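Local coordinates for protein acetyltransferase (Klebsiella pneumoniae, PDB 5XUN) that probably transfers the acetyl group of acetyl-CoA to the amino group of glycyl-tRNA(Gly), as the toxin of a type II toxin-antitoxin system, at residues B[19-24]-B[98-103]; B[14-19]-B[57-62]; B[5-10]-B[48-53]; B[61-66]-B[92-97]. The protein carries 1 engineered substitution. All blocks are in the same frame, centred on the assembly; numbering follows the deposited sequence.

Interaction 1. Residues B[19-24]-B[98-103]; sequences TGFDCG and AIDKSV. With ACO (acetyl coenzyme *a), chain E.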
# COMPACT_ATOMS: atom_id res chain seq x y z
N THR B 19 10.27 2.17 28.97
CA THR B 19 10.68 3.21 29.91
C THR B 19 12.14 3.57 29.69
O THR B 19 13.01 2.70 29.65
CB THR B 19 10.45 2.76 31.36
OG1 THR B 19 11.34 1.69 31.68
CG2 THR B 19 9.01 2.30 31.56
N GLY B 20 12.41 4.87 29.52
CA GLY B 20 13.76 5.29 29.23
C GLY B 20 14.14 5.27 27.77
O GLY B 20 15.33 5.48 27.46
N PHE B 21 13.20 5.02 26.86
CA PHE B 21 13.54 5.00 25.45
C PHE B 21 13.84 6.42 24.99
O PHE B 21 13.04 7.33 25.23
CB PHE B 21 12.40 4.40 24.61
CG PHE B 21 12.68 4.37 23.12
CD1 PHE B 21 12.40 5.47 22.32
CD2 PHE B 21 13.23 3.25 22.53
CE1 PHE B 21 12.67 5.45 20.96
CE2 PHE B 21 13.50 3.22 21.17
CZ PHE B 21 13.22 4.32 20.38
N ASP B 22 14.96 6.60 24.31
CA ASP B 22 15.37 7.91 23.83
C ASP B 22 16.23 7.72 22.60
O ASP B 22 17.36 7.24 22.70
CB ASP B 22 16.14 8.69 24.91
CG ASP B 22 16.60 10.06 24.43
OD1 ASP B 22 16.12 10.52 23.36
OD2 ASP B 22 17.45 10.68 25.10
N CYS B 23 15.68 8.05 21.44
CA CYS B 23 16.44 8.02 20.20
C CYS B 23 17.18 9.32 19.93
O CYS B 23 17.96 9.39 18.97
CB CYS B 23 15.51 7.70 19.01
SG CYS B 23 14.36 9.02 18.59
N GLY B 24 16.97 10.34 20.76
CA GLY B 24 17.60 11.63 20.58
C GLY B 24 16.77 12.63 19.81
O GLY B 24 17.20 13.78 19.65
N ALA B 98 13.40 4.75 14.29
CA ALA B 98 14.16 5.25 15.42
C ALA B 98 14.83 4.09 16.14
O ALA B 98 14.24 3.02 16.29
CB ALA B 98 13.27 6.04 16.40
N ILE B 99 16.07 4.33 16.58
CA ILE B 99 16.85 3.39 17.38
C ILE B 99 17.20 4.07 18.69
O ILE B 99 17.52 5.26 18.71
CB ILE B 99 18.13 2.95 16.63
CG1 ILE B 99 17.79 2.21 15.34
CG2 ILE B 99 19.00 2.07 17.52
CD1 ILE B 99 17.30 0.79 15.56
N ASP B 100 17.11 3.32 19.79
CA ASP B 100 17.45 3.89 21.09
C ASP B 100 18.94 4.22 21.19
O ASP B 100 19.79 3.48 20.68
CB ASP B 100 17.06 2.94 22.22
CG ASP B 100 17.36 3.53 23.59
OD1 ASP B 100 16.64 4.46 24.00
OD2 ASP B 100 18.32 3.06 24.25
N LYS B 101 19.25 5.34 21.85
CA LYS B 101 20.63 5.82 21.97
C LYS B 101 21.57 4.74 22.51
O LYS B 101 22.72 4.64 22.07
CB LYS B 101 20.69 7.03 22.90
CG LYS B 101 20.20 8.36 22.36
CD LYS B 101 20.32 9.41 23.47
CE LYS B 101 20.07 10.83 22.97
NZ LYS B 101 21.22 11.38 22.20
N SER B 102 21.08 3.93 23.45
CA SER B 102 21.94 2.91 24.05
C SER B 102 22.49 1.94 23.02
O SER B 102 23.46 1.23 23.32
CB SER B 102 21.16 2.12 25.11
OG SER B 102 20.38 1.10 24.50
N VAL B 103 21.88 1.86 21.84
CA VAL B 103 22.27 0.82 20.90
C VAL B 103 22.47 1.39 19.49
O VAL B 103 22.62 0.63 18.52
CB VAL B 103 21.23 -0.32 20.95
CG1 VAL B 103 20.00 -0.04 20.12
CG2 VAL B 103 21.85 -1.65 20.60
N1A ACO E . 26.75 -2.62 9.91
C2A ACO E . 26.58 -1.34 9.53
N3A ACO E . 27.06 -0.28 10.20
C4A ACO E . 27.77 -0.45 11.35
C5A ACO E . 27.99 -1.83 11.84
C6A ACO E . 27.43 -2.94 11.03
N6A ACO E . 27.60 -4.23 11.43
N7A ACO E . 28.70 -1.74 12.97
C8A ACO E . 28.90 -0.42 13.20
N9A ACO E . 28.37 0.36 12.24
C1B ACO E . 28.43 1.85 12.25
C2B ACO E . 29.09 2.47 11.02
O2B ACO E . 30.44 2.86 11.31
C3B ACO E . 28.23 3.68 10.70
O3B ACO E . 28.79 4.84 11.31
P3B ACO E . 28.70 6.30 10.63
O7A ACO E . 29.83 6.31 9.63
O8A ACO E . 27.33 6.34 10.00
O9A ACO E . 28.87 7.25 11.79
C4B ACO E . 26.89 3.41 11.39
O4B ACO E . 27.10 2.36 12.34
C5B ACO E . 25.78 2.98 10.44
O5B ACO E . 24.54 3.48 10.95
P1A ACO E . 23.57 2.57 11.86
O1A ACO E . 24.31 2.12 13.09
O2A ACO E . 22.87 1.54 11.00
O3A ACO E . 22.49 3.68 12.26
P2A ACO E . 21.95 3.86 13.76
O4A ACO E . 21.79 2.52 14.42
O5A ACO E . 22.75 4.94 14.45
O6A ACO E . 20.49 4.44 13.41
CBP ACO E . 19.11 6.34 13.09
CCP ACO E . 20.39 5.65 12.67
CDP ACO E . 17.95 5.34 13.05
CEP ACO E . 18.82 7.51 12.16
CAP ACO E . 19.37 6.83 14.50
OAP ACO E . 20.42 7.81 14.44
C9P ACO E . 18.17 7.46 15.14
O9P ACO E . 17.33 6.78 15.71
N8P ACO E . 18.11 8.78 15.04
C7P ACO E . 17.21 9.57 15.85
C6P ACO E . 15.80 9.57 15.29
C5P ACO E . 15.87 9.76 13.80
O5P ACO E . 16.31 10.80 13.33
N4P ACO E . 15.44 8.74 13.06
C3P ACO E . 15.54 8.74 11.62
C2P ACO E . 14.50 9.63 10.96
S1P ACO E . 13.27 8.59 10.24
C ACO E . 12.70 9.68 9.14
O ACO E . 13.38 10.67 8.93
CH3 ACO E . 11.38 9.42 8.46
O HOH W 1 18.14 4.68 26.86
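Asp22 and Asp100 meet where a loop crosses the end of a strand, and the tight part of the contact is built on the backbone of one and the carboxylate of the other. Asp22 N points almost straight at Asp100 OD1 (2.7 Å, 172° at the hydrogen), nearly along the C-O axis, while Asp22 O accepts from Lys101 N at 2.8 Å. The second carboxylate oxygen, Asp100 OD2, turns back to its own turn: Ser102 N reaches it from above the carboxylate plane and Ser102 OG takes its anti lone pair, so the group is gripped at both ends. Alongside, the Phe21 ring slides past Asp100 in the opposite direction, with CE2 3.7 Å from Asp100 CB, and Ala98 CB lies at the ring's edge. Cys23 CB sits 3.2 Å from Ile99 O, its SG turned to the side that holds the pantetheine arm. The strand end leads into the loop of the GNAT fold that takes up the coenzyme's pyrophosphate, where Gly105, Gly107 and Gly109 offer backbone N-H groups; Ile99 N already donates to ACO O9P (2.9 Å). The outer side is looser. Lys101 lies obliquely across Asp22, its CE 3.4 Å from Asp22 OD2, but a bend at the last torsion (chi4 -76°) carries NZ off, leaving no contact between the charges. The other oxygen, Asp22 OD1, accepts from Gly24 N in an Asx turn just ahead of helix 26-34. Nearby, a water sits between Gly20 O and Asp100 OD2, placed to donate to either.

Interaction 2. Residues B[14-19]-B[57-62]; sequences FSYDIT and PRLLGY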
# COMPACT_ATOMS: atom_id res chain seq x y z
N PHE B 14 1.12 -5.09 23.38
CA PHE B 14 2.09 -4.00 23.52
C PHE B 14 2.70 -4.02 24.92
O PHE B 14 2.77 -3.01 25.62
CB PHE B 14 1.46 -2.65 23.20
CG PHE B 14 2.46 -1.61 22.77
CD1 PHE B 14 3.00 -1.65 21.49
CD2 PHE B 14 2.86 -0.62 23.64
CE1 PHE B 14 3.93 -0.70 21.09
CE2 PHE B 14 3.79 0.33 23.24
CZ PHE B 14 4.32 0.29 21.97
N SER B 15 3.13 -5.21 25.32
CA SER B 15 3.73 -5.47 26.62
C SER B 15 5.23 -5.22 26.61
O SER B 15 6.01 -5.99 27.19
CB SER B 15 3.41 -6.89 27.06
OG SER B 15 3.84 -7.13 28.39
N TYR B 16 5.67 -4.19 25.90
CA TYR B 16 7.09 -3.86 25.82
C TYR B 16 7.50 -2.94 26.96
O TYR B 16 6.71 -2.13 27.44
CB TYR B 16 7.42 -3.20 24.48
CG TYR B 16 7.04 -4.04 23.30
CD1 TYR B 16 7.67 -5.26 23.07
CD2 TYR B 16 6.05 -3.63 22.41
CE1 TYR B 16 7.33 -6.04 21.99
CE2 TYR B 16 5.70 -4.41 21.33
CZ TYR B 16 6.35 -5.62 21.12
OH TYR B 16 6.01 -6.41 20.05
N ASP B 17 8.75 -3.09 27.39
CA ASP B 17 9.37 -2.14 28.30
C ASP B 17 9.92 -1.00 27.46
O ASP B 17 10.94 -1.15 26.78
CB ASP B 17 10.47 -2.81 29.12
CG ASP B 17 11.15 -1.86 30.11
OD1 ASP B 17 10.85 -0.65 30.12
OD2 ASP B 17 11.99 -2.35 30.90
N ILE B 18 9.25 0.15 27.50
CA ILE B 18 9.69 1.32 26.75
C ILE B 18 10.20 2.42 27.67
O ILE B 18 10.54 3.51 27.19
CB ILE B 18 8.58 1.84 25.83
CG1 ILE B 18 7.39 2.33 26.66
CG2 ILE B 18 8.13 0.75 24.87
CD1 ILE B 18 6.43 3.22 25.89
N THR B 19 10.27 2.17 28.97
CA THR B 19 10.68 3.21 29.91
C THR B 19 12.14 3.57 29.69
O THR B 19 13.01 2.70 29.65
CB THR B 19 10.45 2.76 31.36
OG1 THR B 19 11.34 1.69 31.68
CG2 THR B 19 9.01 2.30 31.56
N PRO B 57 10.30 -8.02 27.17
CA PRO B 57 11.21 -7.53 26.13
C PRO B 57 11.26 -6.01 26.16
O PRO B 57 10.24 -5.33 26.28
CB PRO B 57 10.59 -8.06 24.83
CG PRO B 57 9.21 -8.53 25.20
CD PRO B 57 9.29 -8.94 26.63
N ARG B 58 12.47 -5.48 26.09
CA ARG B 58 12.69 -4.05 26.01
C ARG B 58 12.69 -3.62 24.56
O ARG B 58 13.23 -4.31 23.69
CB ARG B 58 14.01 -3.69 26.70
CG ARG B 58 14.06 -4.20 28.14
CD ARG B 58 15.42 -4.03 28.78
NE ARG B 58 16.07 -2.78 28.38
CZ ARG B 58 17.20 -2.72 27.70
NH1 ARG B 58 17.81 -3.85 27.33
NH2 ARG B 58 17.73 -1.55 27.37
N LEU B 59 12.07 -2.48 24.29
CA LEU B 59 12.00 -1.95 22.94
C LEU B 59 13.20 -1.04 22.73
O LEU B 59 13.38 -0.07 23.47
CB LEU B 59 10.68 -1.22 22.71
CG LEU B 59 10.29 -0.79 21.30
CD1 LEU B 59 8.78 -0.90 21.13
CD2 LEU B 59 10.73 0.63 21.01
N LEU B 60 14.04 -1.38 21.76
CA LEU B 60 15.23 -0.61 21.45
C LEU B 60 15.15 0.12 20.11
O LEU B 60 16.05 0.89 19.78
CB LEU B 60 16.47 -1.52 21.46
CG LEU B 60 17.00 -2.02 22.81
CD1 LEU B 60 17.26 -0.86 23.76
CD2 LEU B 60 16.09 -3.05 23.46
N GLY B 61 14.09 -0.11 19.34
CA GLY B 61 13.87 0.62 18.11
C GLY B 61 12.53 0.24 17.52
O GLY B 61 11.93 -0.77 17.91
N TYR B 62 12.07 1.06 16.57
CA TYR B 62 10.78 0.77 15.95
C TYR B 62 10.70 1.49 14.61
O TYR B 62 11.47 2.41 14.33
CB TYR B 62 9.62 1.18 16.86
CG TYR B 62 9.32 2.67 16.88
CD1 TYR B 62 10.01 3.54 17.74
CD2 TYR B 62 8.34 3.21 16.07
CE1 TYR B 62 9.73 4.91 17.75
CE2 TYR B 62 8.05 4.54 16.08
CZ TYR B 62 8.74 5.39 16.92
OH TYR B 62 8.43 6.73 16.91
O HOH W 2 13.36 1.13 26.06
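Asp17 O is gripped from two directions: Leu59 N donates to it at 3.0 Å, and a water adds a weak bond while donating more firmly to Leu59 O. The same residue's amide completes the exchange, Asp17 N meeting Pro57 O at 2.9 Å with the hydrogen almost in line (173°). Both backbone bonds thus belong to Asp17, and they bracket Arg58, whose CA lies 4.5 Å from Asp17 CA. This is a single beta bridge between two loop residues, Arg58 being the one just before strand 59-71, which lies between strands 46-51 and 88-99 in the GNAT sheet; just beyond, Leu60 and Gly61 together face Leu50 in a classic beta bulge. On the inner side, Ile18 and Leu59 lie alongside each other and point the same way, with Ile18 CG2 3.9 Å from Leu59 CB. Tyr16 straddles the neighbouring positions: Pro57 crosses it at about a right angle, CG against the ring's CD1, and Leu59 CD1 approaches CD2 obliquely. The edge carrying CD2 is also directed over a face of Phe14, 3.7 Å above that ring's plane, and the phenol end is held by Glu8 and by the amide of Ala11. Toward the surface, Asp17 and Arg58 run side by side, but the charged groups do not meet; Asp17 OD2 touches Arg58 CG at 3.9 Å, and the carboxylate and guanidinium planes stand 79° apart. With CG anti to the backbone N (chi1 -179°), Asp17 brings OD1 over to Thr19, whose N and OG1 both donate to it, closing an Asx turn.

Interaction 3. Residues B[5-10]-B[48-53]; sequences LTIEMI and YALVSG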
# COMPACT_ATOMS: atom_id res chain seq x y z
N LEU B 5 19.20 -9.12 19.54
CA LEU B 5 17.96 -8.39 19.31
C LEU B 5 17.22 -8.99 18.11
O LEU B 5 17.83 -9.56 17.20
CB LEU B 5 18.22 -6.90 19.06
CG LEU B 5 18.97 -6.07 20.11
CD1 LEU B 5 19.12 -4.62 19.67
CD2 LEU B 5 18.27 -6.13 21.46
N THR B 6 15.89 -8.88 18.15
CA THR B 6 15.04 -9.38 17.08
C THR B 6 14.00 -8.33 16.73
O THR B 6 13.68 -7.44 17.52
CB THR B 6 14.34 -10.69 17.46
OG1 THR B 6 13.61 -10.52 18.69
CG2 THR B 6 15.34 -11.83 17.60
N ILE B 7 13.50 -8.44 15.50
CA ILE B 7 12.50 -7.53 14.94
C ILE B 7 11.17 -8.27 14.83
O ILE B 7 11.13 -9.43 14.40
CB ILE B 7 12.94 -6.99 13.57
CG1 ILE B 7 14.29 -6.29 13.70
CG2 ILE B 7 11.88 -6.07 12.99
CD1 ILE B 7 14.95 -6.01 12.38
N GLU B 8 10.09 -7.61 15.25
CA GLU B 8 8.76 -8.18 15.15
C GLU B 8 7.76 -7.06 14.94
O GLU B 8 8.01 -5.90 15.28
CB GLU B 8 8.40 -8.98 16.41
CG GLU B 8 8.31 -8.12 17.66
CD GLU B 8 8.20 -8.92 18.95
OE1 GLU B 8 8.78 -10.02 19.03
OE2 GLU B 8 7.50 -8.45 19.88
N MET B 9 6.62 -7.40 14.34
CA MET B 9 5.48 -6.50 14.38
C MET B 9 5.06 -6.31 15.83
O MET B 9 5.11 -7.25 16.63
CB MET B 9 4.31 -7.07 13.56
CG MET B 9 3.00 -6.31 13.73
SD MET B 9 1.75 -6.79 12.51
CE MET B 9 2.72 -6.52 11.03
N ILE B 10 4.67 -5.09 16.18
CA ILE B 10 4.34 -4.82 17.58
C ILE B 10 3.17 -5.70 17.99
O ILE B 10 2.15 -5.79 17.29
CB ILE B 10 4.05 -3.33 17.81
CG1 ILE B 10 2.92 -2.84 16.92
CG2 ILE B 10 5.33 -2.52 17.56
CD1 ILE B 10 2.46 -1.43 17.23
N TYR B 48 6.52 -1.91 13.73
CA TYR B 48 7.45 -3.00 13.96
C TYR B 48 8.44 -2.55 15.03
O TYR B 48 8.79 -1.37 15.10
CB TYR B 48 8.20 -3.40 12.67
CG TYR B 48 7.28 -3.92 11.60
CD1 TYR B 48 6.53 -3.04 10.81
CD2 TYR B 48 7.13 -5.28 11.37
CE1 TYR B 48 5.67 -3.51 9.84
CE2 TYR B 48 6.27 -5.77 10.39
CZ TYR B 48 5.54 -4.87 9.62
OH TYR B 48 4.68 -5.32 8.64
N ALA B 49 8.89 -3.48 15.86
CA ALA B 49 9.76 -3.14 16.97
C ALA B 49 11.00 -4.02 16.99
O ALA B 49 10.95 -5.22 16.70
CB ALA B 49 9.02 -3.28 18.30
N LEU B 50 12.12 -3.40 17.36
CA LEU B 50 13.38 -4.08 17.62
C LEU B 50 13.48 -4.29 19.13
O LEU B 50 13.47 -3.31 19.88
CB LEU B 50 14.55 -3.25 17.10
CG LEU B 50 15.99 -3.66 17.41
CD1 LEU B 50 16.35 -4.92 16.65
CD2 LEU B 50 16.93 -2.53 17.07
N VAL B 51 13.55 -5.55 19.56
CA VAL B 51 13.28 -5.90 20.95
C VAL B 51 14.35 -6.86 21.47
O VAL B 51 14.93 -7.64 20.71
CB VAL B 51 11.87 -6.51 21.14
CG1 VAL B 51 10.79 -5.55 20.65
CG2 VAL B 51 11.76 -7.85 20.43
N SER B 52 14.59 -6.79 22.78
CA SER B 52 15.52 -7.67 23.47
C SER B 52 14.84 -8.99 23.84
O SER B 52 13.63 -9.18 23.64
CB SER B 52 16.07 -6.98 24.72
OG SER B 52 15.08 -6.95 25.74
N GLY B 53 15.62 -9.90 24.40
CA GLY B 53 15.13 -11.19 24.84
C GLY B 53 14.81 -11.30 26.31
O GLY B 53 14.60 -12.42 26.79
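Thr6 and Val51 exchange two backbone hydrogen bonds, and Glu8 and Ala49 exchange two more, in the alternation expected of antiparallel strands. The shortest, from Ala49 N to Glu8 O, spans 2.6 Å. Between these pairs, in the non-hydrogen-bonded position, Ile7 CA points its hydrogen at Ala49 O (3.3 Å). Apolar contacts follow the two faces. On one, Leu50 CD1 fits between Leu5 CB at 3.6 Å and Ile7 CG1 at 3.9 Å, with Leu5 crossing Leu50 at about a right angle. On the other, Ile10 CG2 rests on Ala49 CB, and Val51 CG2 lies against both Thr6 OG1 and the carboxylate end of Glu8, whose OE2 is bonded to Tyr16. The aromatic contact is at the far end: Met9 passes obliquely across Tyr48, and the bend at its last torsion (chi3 -54°) brings CE to 3.3 Å from Tyr48 OH. That hydroxyl is hydrogen-bonded to Ala126 O of the second subunit, so this end of the pair reaches the dimer interface. Strand 6-9 is an outermost strand of the sheet within the chain, and its antiparallel pairing with 46-51 forms the N-terminal margin of the GNAT fold.

Interaction 4. Residues B[61-66]-B[92-97]; sequences GYYTLS and VTLGRL. With ACO (acetyl coenzyme *a), chain E.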
# COMPACT_ATOMS: atom_id res chain seq x y z
N GLY B 61 14.09 -0.11 19.34
CA GLY B 61 13.87 0.62 18.11
C GLY B 61 12.53 0.24 17.52
O GLY B 61 11.93 -0.77 17.91
N TYR B 62 12.07 1.06 16.57
CA TYR B 62 10.78 0.77 15.95
C TYR B 62 10.70 1.49 14.61
O TYR B 62 11.47 2.41 14.33
CB TYR B 62 9.62 1.18 16.86
CG TYR B 62 9.32 2.67 16.88
CD1 TYR B 62 10.01 3.54 17.74
CD2 TYR B 62 8.34 3.21 16.07
CE1 TYR B 62 9.73 4.91 17.75
CE2 TYR B 62 8.05 4.54 16.08
CZ TYR B 62 8.74 5.39 16.92
OH TYR B 62 8.43 6.73 16.91
N TYR B 63 9.75 1.06 13.77
CA TYR B 63 9.44 1.78 12.54
C TYR B 63 7.98 1.57 12.16
O TYR B 63 7.33 0.63 12.64
CB TYR B 63 10.38 1.37 11.39
CG TYR B 63 10.16 0.01 10.74
CD1 TYR B 63 9.15 -0.17 9.78
CD2 TYR B 63 10.97 -1.07 11.04
CE1 TYR B 63 8.97 -1.40 9.17
CE2 TYR B 63 10.79 -2.30 10.44
CZ TYR B 63 9.79 -2.46 9.50
OH TYR B 63 9.61 -3.68 8.89
N THR B 64 7.46 2.44 11.29
CA THR B 64 6.07 2.37 10.84
C THR B 64 5.98 2.45 9.32
O THR B 64 6.76 3.15 8.67
CB THR B 64 5.21 3.51 11.44
OG1 THR B 64 5.57 4.75 10.85
CG2 THR B 64 5.42 3.62 12.93
N LEU B 65 4.97 1.76 8.76
CA LEU B 65 4.72 1.74 7.31
C LEU B 65 3.27 2.10 7.02
O LEU B 65 2.36 1.62 7.69
CB LEU B 65 5.02 0.35 6.72
CG LEU B 65 6.46 -0.12 6.91
CD1 LEU B 65 6.67 -1.56 6.44
CD2 LEU B 65 7.39 0.82 6.18
N SER B 66 3.07 2.95 6.02
CA SER B 66 1.73 3.33 5.58
C SER B 66 1.68 3.34 4.07
O SER B 66 2.66 3.72 3.42
CB SER B 66 1.34 4.72 6.11
OG SER B 66 1.55 4.78 7.52
N VAL B 92 4.75 2.95 -0.66
CA VAL B 92 4.64 2.78 0.78
C VAL B 92 5.55 3.82 1.42
O VAL B 92 6.65 4.08 0.92
CB VAL B 92 5.05 1.36 1.22
CG1 VAL B 92 5.11 1.25 2.75
CG2 VAL B 92 4.09 0.33 0.67
N THR B 93 5.09 4.43 2.50
CA THR B 93 5.87 5.45 3.20
C THR B 93 6.44 4.88 4.49
O THR B 93 5.72 4.26 5.27
CB THR B 93 5.02 6.68 3.50
OG1 THR B 93 4.74 7.38 2.28
CG2 THR B 93 5.75 7.62 4.47
N LEU B 94 7.74 5.07 4.69
CA LEU B 94 8.37 4.84 5.99
C LEU B 94 8.10 6.09 6.81
O LEU B 94 8.77 7.11 6.66
CB LEU B 94 9.86 4.58 5.83
CG LEU B 94 10.72 4.38 7.08
CD1 LEU B 94 10.22 3.20 7.87
CD2 LEU B 94 12.18 4.17 6.70
N GLY B 95 7.06 6.03 7.64
CA GLY B 95 6.65 7.21 8.38
C GLY B 95 7.66 7.62 9.43
O GLY B 95 7.92 8.81 9.62
N ARG B 96 8.26 6.64 10.09
CA ARG B 96 9.14 6.84 11.22
C ARG B 96 10.10 5.67 11.33
O ARG B 96 9.73 4.52 11.06
CB ARG B 96 8.37 6.93 12.54
CG ARG B 96 7.65 8.22 12.74
CD ARG B 96 6.49 8.00 13.65
NE ARG B 96 5.51 9.05 13.41
CZ ARG B 96 4.55 8.97 12.51
NH1 ARG B 96 4.44 7.87 11.76
NH2 ARG B 96 3.71 9.97 12.36
N LEU B 97 11.31 5.96 11.80
CA LEU B 97 12.30 4.95 12.13
C LEU B 97 13.17 5.53 13.24
O LEU B 97 13.60 6.68 13.14
CB LEU B 97 13.15 4.58 10.91
CG LEU B 97 14.38 3.75 11.24
CD1 LEU B 97 13.98 2.31 11.36
CD2 LEU B 97 15.49 3.92 10.21
N1A ACO E . 26.75 -2.62 9.91
C2A ACO E . 26.58 -1.34 9.53
N3A ACO E . 27.06 -0.28 10.20
C4A ACO E . 27.77 -0.45 11.35
C5A ACO E . 27.99 -1.83 11.84
C6A ACO E . 27.43 -2.94 11.03
N6A ACO E . 27.60 -4.23 11.43
N7A ACO E . 28.70 -1.74 12.97
C8A ACO E . 28.90 -0.42 13.20
N9A ACO E . 28.37 0.36 12.24
C1B ACO E . 28.43 1.85 12.25
C2B ACO E . 29.09 2.47 11.02
O2B ACO E . 30.44 2.86 11.31
C3B ACO E . 28.23 3.68 10.70
O3B ACO E . 28.79 4.84 11.31
P3B ACO E . 28.70 6.30 10.63
O7A ACO E . 29.83 6.31 9.63
O8A ACO E . 27.33 6.34 10.00
O9A ACO E . 28.87 7.25 11.79
C4B ACO E . 26.89 3.41 11.39
O4B ACO E . 27.10 2.36 12.34
C5B ACO E . 25.78 2.98 10.44
O5B ACO E . 24.54 3.48 10.95
P1A ACO E . 23.57 2.57 11.86
O1A ACO E . 24.31 2.12 13.09
O2A ACO E . 22.87 1.54 11.00
O3A ACO E . 22.49 3.68 12.26
P2A ACO E . 21.95 3.86 13.76
O4A ACO E . 21.79 2.52 14.42
O5A ACO E . 22.75 4.94 14.45
O6A ACO E . 20.49 4.44 13.41
CBP ACO E . 19.11 6.34 13.09
CCP ACO E . 20.39 5.65 12.67
CDP ACO E . 17.95 5.34 13.05
CEP ACO E . 18.82 7.51 12.16
CAP ACO E . 19.37 6.83 14.50
OAP ACO E . 20.42 7.81 14.44
C9P ACO E . 18.17 7.46 15.14
O9P ACO E . 17.33 6.78 15.71
N8P ACO E . 18.11 8.78 15.04
C7P ACO E . 17.21 9.57 15.85
C6P ACO E . 15.80 9.57 15.29
C5P ACO E . 15.87 9.76 13.80
O5P ACO E . 16.31 10.80 13.33
N4P ACO E . 15.44 8.74 13.06
C3P ACO E . 15.54 8.74 11.62
C2P ACO E . 14.50 9.63 10.96
S1P ACO E . 13.27 8.59 10.24
C ACO E . 12.70 9.68 9.14
O ACO E . 13.38 10.67 8.93
CH3 ACO E . 11.38 9.42 8.46
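Arg96 and Thr64 stand together on one face of the paired strands, and Tyr62 lies beside them. The arginine chain, extended from CG to NE, passes Tyr62 obliquely with CD 4.0 Å from the phenol OH, itself hydrogen-bonded to Leu28 O, while guanidinium and ring planes are only 15° apart. Thr64 OG1 meets the guanidinium at its edge, in plane, through a weak bond from Arg96 NH1 (3.4 Å). The arginine has further partners: a cation-pi contact with Phe31 and a weak hydrogen bond to Tyr86 of the second subunit. On the opposite face the contacts between the strands are apolar. Leu94 crosses Tyr63 at about a right angle, and its CD1 lies 4.0 Å from Tyr63 CB. Leu97 CD1 reaches Tyr63 CB too, at 3.7 Å, about square to Leu94 CD1. The tyrosine's CG sits between backbone N and carbonyl carbon (chi1 74°), which turns the ring away from Leu97 and sends OH to His115. The backbone pairing is regular at one end, where Thr93 N meets Ser66 O at 2.7 Å nearly straight on (178°). In the middle, Thr64 O accepts from Gly95 N, out of its carbonyl plane, and Thr64 N donates to Arg96 O (3.1 Å). Between the pairs Leu65-Leu94 and Tyr63-Leu97, Thr64 alone faces both Gly95 and Arg96, a beta bulge as known in this strand of GNAT enzymes. Its carbonyls border the acetyl group, Gly95 O 3.7 Å from ACO CH3, and beyond it Leu97 O accepts from ACO N4P, binding the pantetheine arm at the acetyl-CoA site.

From the N terminus, strand 6-9 is met first by 48-53, so interaction 3 closes a loop containing helices 26-34 and 36-41. The chain in between has already passed through 14-19, which interaction 2 joins to 57-62, and 19-24, which interaction 1 joins to 98-103; these three loops cross one another, and interactions 1 and 2 share Thr19. Interaction 4, between 61-66 and 92-97, starts on Gly61 and Tyr62, shared with interaction 2, lies within the span of interaction 1 and follows interaction 3 in series. Backbone bonds between Leu50 and Gly61 and between Ala98 and Tyr62 make one sheet of strands 46-51, 59-71 and 88-99, and interactions 1 and 4 both bring it to acetyl-CoA.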